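Local coordinates for Carboxylesterase/phospholipase family protein (Francisella tularensis subsp. tularensis, PDB 4F21), which probably hydrolyses carboxylic ester bonds as a serine hydrolase of the alpha/beta-hydrolase superfamily, in the phospholipase/carboxylesterase family, at residues Asp55-Ile67 with Ile233-Ile246. Sequence-based numbering, arbitrary orientation.
Sequences DIVNYFDVSLDEI and IKDISNFIAKTFKI
Phe60 lays its ring along the row Ile233, Ile236, Ser237 and Ile240 on one side of the C-terminal helix, and successive ring atoms meet successive side chains, with some overlap. Its CE1 lies 3.6 Å from Ile233 CD1, its CZ is 3.8 Å from Ile236 CG2, and CB and CD1 sit beside Ser237 CB; these groups approach the ring obliquely. From within the same segment the carbonyl oxygen Ile56 O lies over one ring face, 3.4 Å above the plane and over its centre. With CG anti to its own carbonyl carbon (chi1 -60°), the ring swings in toward the helix although its CB does not point there. The side chain of Ile233 crosses it at about a right angle and forks: CD1 reaches Ile56 CG1 at 3.5 Å, while CG2 turns to Tyr59 CB. Further along, Val62 straddles Ala241, its CG2 3.6 Å and its CG1 3.7 Å from Ala241 CB. Ile67 inserts a single methyl, CD1, between Ile240, Ile246 and Phe244, meeting the Phe244 ring at its edge, 3.8 Å from CD2. The one polar link is a weak hydrogen bond from Asp61 N to Ser237 OG, 3.4 Å long but fairly straight at 161°. Beneath the contact, Ile67 and Phe244 both touch Val40 of strand 38-44, and Phe244 stacks on Phe38. Residues 55-67, which lead into strand 67-72, and helix 230-243 with the C-terminal residues that follow it thus pack together against the central sheet of an alpha/beta-hydrolase fold. With aliphatic and aromatic carbons making most of the touches and one long, weak N-H...O hydrogen bond between the segments, cohesion here probably comes mainly from burying apolar surface, and directional polar bonding adds little.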
loop_
_atom_site.group_PDB
_atom_site.type_symbol
_atom_site.label_atom_id
_atom_site.label_comp_id
_atom_site.label_asym_id
_atom_site.label_seq_id
_atom_site.Cartn_x
_atom_site.Cartn_y
_atom_site.Cartn_z
ATOM N N ASP A 55 3.846 -14.578 6.443
ATOM C CA ASP A 55 5.007 -14.844 7.292
ATOM C C ASP A 55 5.793 -13.599 7.711
ATOM O O ASP A 55 6.556 -13.643 8.675
ATOM C CB ASP A 55 5.952 -15.834 6.609
ATOM C CG ASP A 55 6.484 -15.326 5.275
ATOM O OD1 ASP A 55 7.014 -16.160 4.520
ATOM O OD2 ASP A 55 6.379 -14.119 4.968
ATOM N N ILE A 56 5.607 -12.501 6.979
ATOM C CA ILE A 56 6.377 -11.268 7.175
ATOM C C ILE A 56 6.461 -10.840 8.642
ATOM O O ILE A 56 7.425 -10.202 9.065
ATOM C CB ILE A 56 5.800 -10.112 6.311
ATOM C CG1 ILE A 56 6.910 -9.381 5.564
ATOM C CG2 ILE A 56 4.959 -9.143 7.138
ATOM C CD1 ILE A 56 6.418 -8.192 4.798
ATOM N N VAL A 57 5.450 -11.230 9.409
ATOM C CA VAL A 57 5.344 -10.893 10.819
ATOM C C VAL A 57 6.547 -11.371 11.637
ATOM O O VAL A 57 7.031 -10.658 12.518
ATOM C CB VAL A 57 4.023 -11.445 11.391
ATOM C CG1 VAL A 57 4.181 -11.896 12.833
ATOM C CG2 VAL A 57 2.938 -10.403 11.253
ATOM N N ASN A 58 7.046 -12.563 11.324
ATOM C CA ASN A 58 8.189 -13.114 12.044
ATOM C C ASN A 58 9.505 -12.459 11.642
ATOM O O ASN A 58 10.566 -12.831 12.144
ATOM C CB ASN A 58 8.288 -14.625 11.828
ATOM C CG ASN A 58 7.045 -15.208 11.193
ATOM O OD1 ASN A 58 5.925 -14.915 11.610
ATOM N ND2 ASN A 58 7.237 -16.032 10.170
ATOM N N TYR A 59 9.435 -11.485 10.737
ATOM C CA TYR A 59 10.639 -10.858 10.202
ATOM C C TYR A 59 10.931 -9.488 10.805
ATOM O O TYR A 59 11.898 -8.834 10.427
ATOM C CB TYR A 59 10.556 -10.762 8.678
ATOM C CG TYR A 59 10.649 -12.105 7.991
ATOM C CD1 TYR A 59 9.533 -12.917 7.858
ATOM C CD2 TYR A 59 11.856 -12.566 7.488
ATOM C CE1 TYR A 59 9.614 -14.149 7.237
ATOM C CE2 TYR A 59 11.947 -13.798 6.865
ATOM C CZ TYR A 59 10.823 -14.585 6.742
ATOM O OH TYR A 59 10.907 -15.811 6.121
ATOM N N PHE A 60 10.111 -9.071 11.762
ATOM C CA PHE A 60 10.214 -7.729 12.316
ATOM C C PHE A 60 10.799 -7.712 13.724
ATOM O O PHE A 60 10.786 -8.726 14.427
ATOM C CB PHE A 60 8.837 -7.065 12.311
ATOM C CG PHE A 60 8.239 -6.934 10.943
ATOM C CD1 PHE A 60 9.052 -6.774 9.832
ATOM C CD2 PHE A 60 6.869 -6.971 10.765
ATOM C CE1 PHE A 60 8.510 -6.653 8.571
ATOM C CE2 PHE A 60 6.320 -6.849 9.502
ATOM C CZ PHE A 60 7.141 -6.689 8.405
ATOM N N ASP A 61 11.305 -6.549 14.129
ATOM C CA ASP A 61 11.910 -6.380 15.449
ATOM C C ASP A 61 11.059 -5.516 16.382
ATOM O O ASP A 61 11.521 -5.117 17.451
ATOM C CB ASP A 61 13.303 -5.752 15.326
ATOM C CG ASP A 61 14.212 -6.519 14.389
ATOM O OD1 ASP A 61 14.160 -7.765 14.394
ATOM O OD2 ASP A 61 14.980 -5.873 13.647
ATOM N N VAL A 62 9.827 -5.222 15.977
ATOM C CA VAL A 62 8.941 -4.369 16.769
ATOM C C VAL A 62 7.966 -5.207 17.572
ATOM O O VAL A 62 7.521 -6.253 17.107
ATOM C CB VAL A 62 8.126 -3.431 15.873
ATOM C CG1 VAL A 62 7.469 -2.329 16.698
ATOM C CG2 VAL A 62 9.016 -2.837 14.832
ATOM N N SER A 63 7.636 -4.739 18.774
ATOM C CA SER A 63 6.694 -5.439 19.641
ATOM C C SER A 63 5.343 -5.621 18.955
ATOM O O SER A 63 4.678 -4.649 18.600
ATOM C CB SER A 63 6.530 -4.709 20.981
ATOM O OG SER A 63 6.016 -3.398 20.817
ATOM N N LEU A 64 4.955 -6.876 18.754
ATOM C CA LEU A 64 3.661 -7.192 18.170
ATOM C C LEU A 64 2.701 -7.618 19.270
ATOM O O LEU A 64 1.740 -8.350 19.034
ATOM C CB LEU A 64 3.793 -8.289 17.115
ATOM C CG LEU A 64 4.681 -7.938 15.919
ATOM C CD1 LEU A 64 4.691 -9.077 14.920
ATOM C CD2 LEU A 64 4.236 -6.638 15.256
ATOM N N ASP A 65 2.985 -7.150 20.480
ATOM C CA ASP A 65 2.099 -7.344 21.615
ATOM C C ASP A 65 0.726 -6.723 21.362
ATOM O O ASP A 65 -0.293 -7.287 21.749
ATOM C CB ASP A 65 2.714 -6.741 22.879
ATOM C CG ASP A 65 3.821 -7.601 23.457
ATOM O OD1 ASP A 65 4.851 -7.041 23.887
ATOM O OD2 ASP A 65 3.658 -8.839 23.487
ATOM N N GLU A 66 0.702 -5.567 20.704
ATOM C CA GLU A 66 -0.544 -4.823 20.534
ATOM C C GLU A 66 -0.878 -4.506 19.078
ATOM O O GLU A 66 -1.453 -3.457 18.790
ATOM C CB GLU A 66 -0.487 -3.520 21.333
ATOM C CG GLU A 66 -0.084 -3.692 22.784
ATOM C CD GLU A 66 -0.143 -2.393 23.558
ATOM O OE1 GLU A 66 -1.255 -1.995 23.966
ATOM O OE2 GLU A 66 0.921 -1.768 23.757
ATOM N N ILE A 67 -0.528 -5.406 18.166
ATOM C CA ILE A 67 -0.766 -5.163 16.744
ATOM C C ILE A 67 -1.540 -6.291 16.057
ATOM O O ILE A 67 -1.049 -7.415 15.942
ATOM C CB ILE A 67 0.555 -4.908 15.983
ATOM C CG1 ILE A 67 1.280 -3.696 16.565
ATOM C CG2 ILE A 67 0.287 -4.687 14.507
ATOM C CD1 ILE A 67 2.583 -3.377 15.882
ATOM N N ILE A 233 12.882 -5.048 4.950
ATOM C CA ILE A 233 12.075 -5.590 6.040
ATOM C C ILE A 233 12.401 -4.871 7.346
ATOM O O ILE A 233 11.506 -4.502 8.114
ATOM C CB ILE A 233 12.286 -7.106 6.196
ATOM C CG1 ILE A 233 11.440 -7.863 5.173
ATOM C CG2 ILE A 233 11.898 -7.564 7.579
ATOM C CD1 ILE A 233 9.955 -7.736 5.411
ATOM N N LYS A 234 13.692 -4.658 7.576
ATOM C CA LYS A 234 14.139 -3.864 8.716
ATOM C C LYS A 234 13.516 -2.469 8.691
ATOM O O LYS A 234 13.022 -1.989 9.713
ATOM C CB LYS A 234 15.667 -3.749 8.737
ATOM C CG LYS A 234 16.200 -2.853 9.843
ATOM C CD LYS A 234 17.608 -2.357 9.544
ATOM C CE LYS A 234 18.081 -1.398 10.631
ATOM N NZ LYS A 234 19.376 -0.745 10.287
ATOM N N ASP A 235 13.533 -1.824 7.525
ATOM C CA ASP A 235 12.978 -0.475 7.409
ATOM C C ASP A 235 11.458 -0.419 7.619
ATOM O O ASP A 235 10.931 0.555 8.158
ATOM C CB ASP A 235 13.350 0.160 6.066
ATOM C CG ASP A 235 14.667 0.908 6.120
ATOM O OD1 ASP A 235 15.170 1.144 7.239
ATOM O OD2 ASP A 235 15.187 1.270 5.041
ATOM N N ILE A 236 10.765 -1.461 7.174
ATOM C CA ILE A 236 9.323 -1.591 7.336
ATOM C C ILE A 236 9.001 -1.713 8.817
ATOM O O ILE A 236 8.143 -0.995 9.356
ATOM C CB ILE A 236 8.816 -2.853 6.612
ATOM C CG1 ILE A 236 8.881 -2.668 5.094
ATOM C CG2 ILE A 236 7.401 -3.197 7.041
ATOM C CD1 ILE A 236 8.573 -3.926 4.333
ATOM N N SER A 237 9.704 -2.642 9.462
ATOM C CA SER A 237 9.653 -2.810 10.907
ATOM C C SER A 237 9.820 -1.461 11.590
ATOM O O SER A 237 8.976 -1.040 12.381
ATOM C CB SER A 237 10.763 -3.761 11.357
ATOM O OG SER A 237 11.141 -3.507 12.696
ATOM N N ASN A 238 10.901 -0.769 11.250
ATOM C CA ASN A 238 11.181 0.536 11.827
ATOM C C ASN A 238 10.087 1.575 11.551
ATOM O O ASN A 238 9.876 2.484 12.354
ATOM C CB ASN A 238 12.562 1.035 11.389
ATOM C CG ASN A 238 13.694 0.281 12.065
ATOM O OD1 ASN A 238 14.553 -0.305 11.406
ATOM N ND2 ASN A 238 13.694 0.286 13.392
ATOM N N PHE A 239 9.379 1.430 10.433
ATOM C CA PHE A 239 8.259 2.324 10.134
ATOM C C PHE A 239 7.101 2.061 11.083
ATOM O O PHE A 239 6.591 2.986 11.714
ATOM C CB PHE A 239 7.782 2.175 8.687
ATOM C CG PHE A 239 6.613 3.070 8.338
ATOM C CD1 PHE A 239 6.824 4.359 7.869
ATOM C CD2 PHE A 239 5.308 2.625 8.480
ATOM C CE1 PHE A 239 5.756 5.182 7.544
ATOM C CE2 PHE A 239 4.237 3.443 8.160
ATOM C CZ PHE A 239 4.463 4.722 7.691
ATOM N N ILE A 240 6.681 0.802 11.169
ATOM C CA ILE A 240 5.631 0.421 12.113
ATOM C C ILE A 240 5.975 0.860 13.543
ATOM O O ILE A 240 5.108 1.323 14.289
ATOM C CB ILE A 240 5.350 -1.095 12.056
ATOM C CG1 ILE A 240 4.732 -1.459 10.702
ATOM C CG2 ILE A 240 4.436 -1.523 13.198
ATOM C CD1 ILE A 240 5.271 -2.737 10.103
ATOM N N ALA A 241 7.250 0.745 13.903
ATOM C CA ALA A 241 7.718 1.180 15.217
ATOM C C ALA A 241 7.629 2.696 15.406
ATOM O O ALA A 241 7.193 3.169 16.454
ATOM C CB ALA A 241 9.144 0.704 15.455
ATOM N N LYS A 242 8.049 3.450 14.393
ATOM C CA LYS A 242 8.116 4.906 14.489
ATOM C C LYS A 242 6.776 5.593 14.229
ATOM O O LYS A 242 6.657 6.809 14.398
ATOM C CB LYS A 242 9.172 5.465 13.526
ATOM C CG LYS A 242 10.615 5.106 13.866
ATOM C CD LYS A 242 11.071 5.757 15.162
ATOM C CE LYS A 242 11.302 4.722 16.253
ATOM N N THR A 243 5.776 4.821 13.807
ATOM C CA THR A 243 4.443 5.368 13.555
ATOM C C THR A 243 3.464 5.000 14.662
ATOM O O THR A 243 2.670 5.828 15.100
ATOM C CB THR A 243 3.866 4.906 12.205
ATOM O OG1 THR A 243 3.880 3.474 12.142
ATOM C CG2 THR A 243 4.684 5.473 11.061
ATOM N N PHE A 244 3.520 3.750 15.110
ATOM C CA PHE A 244 2.729 3.331 16.261
ATOM C C PHE A 244 3.385 3.786 17.569
ATOM O O PHE A 244 2.875 3.519 18.656
ATOM C CB PHE A 244 2.510 1.818 16.244
ATOM C CG PHE A 244 1.570 1.356 15.163
ATOM C CD1 PHE A 244 0.628 2.222 14.629
ATOM C CD2 PHE A 244 1.625 0.060 14.685
ATOM C CE1 PHE A 244 -0.238 1.800 13.636
ATOM C CE2 PHE A 244 0.765 -0.365 13.692
ATOM C CZ PHE A 244 -0.169 0.504 13.169
ATOM N N LYS A 245 4.515 4.482 17.437
ATOM C CA LYS A 245 5.252 5.061 18.561
ATOM C C LYS A 245 5.473 4.077 19.702
ATOM O O LYS A 245 5.398 4.441 20.874
ATOM C CB LYS A 245 4.565 6.331 19.068
ATOM C CG LYS A 245 4.521 7.474 18.054
ATOM C CD LYS A 245 3.607 8.594 18.538
ATOM C CE LYS A 245 3.385 9.659 17.469
ATOM N NZ LYS A 245 4.556 10.566 17.294
ATOM N N ILE A 246 5.741 2.825 19.347
ATOM C CA ILE A 246 6.015 1.796 20.338
ATOM C C ILE A 246 7.512 1.514 20.416
ATOM O O ILE A 246 8.108 1.601 21.487
ATOM C CB ILE A 246 5.232 0.498 20.041
ATOM C CG1 ILE A 246 5.248 0.194 18.540
ATOM C CG2 ILE A 246 3.802 0.627 20.535
ATOM C CD1 ILE A 246 4.311 -0.920 18.122
ATOM O OXT ILE A 246 8.163 1.220 19.418
#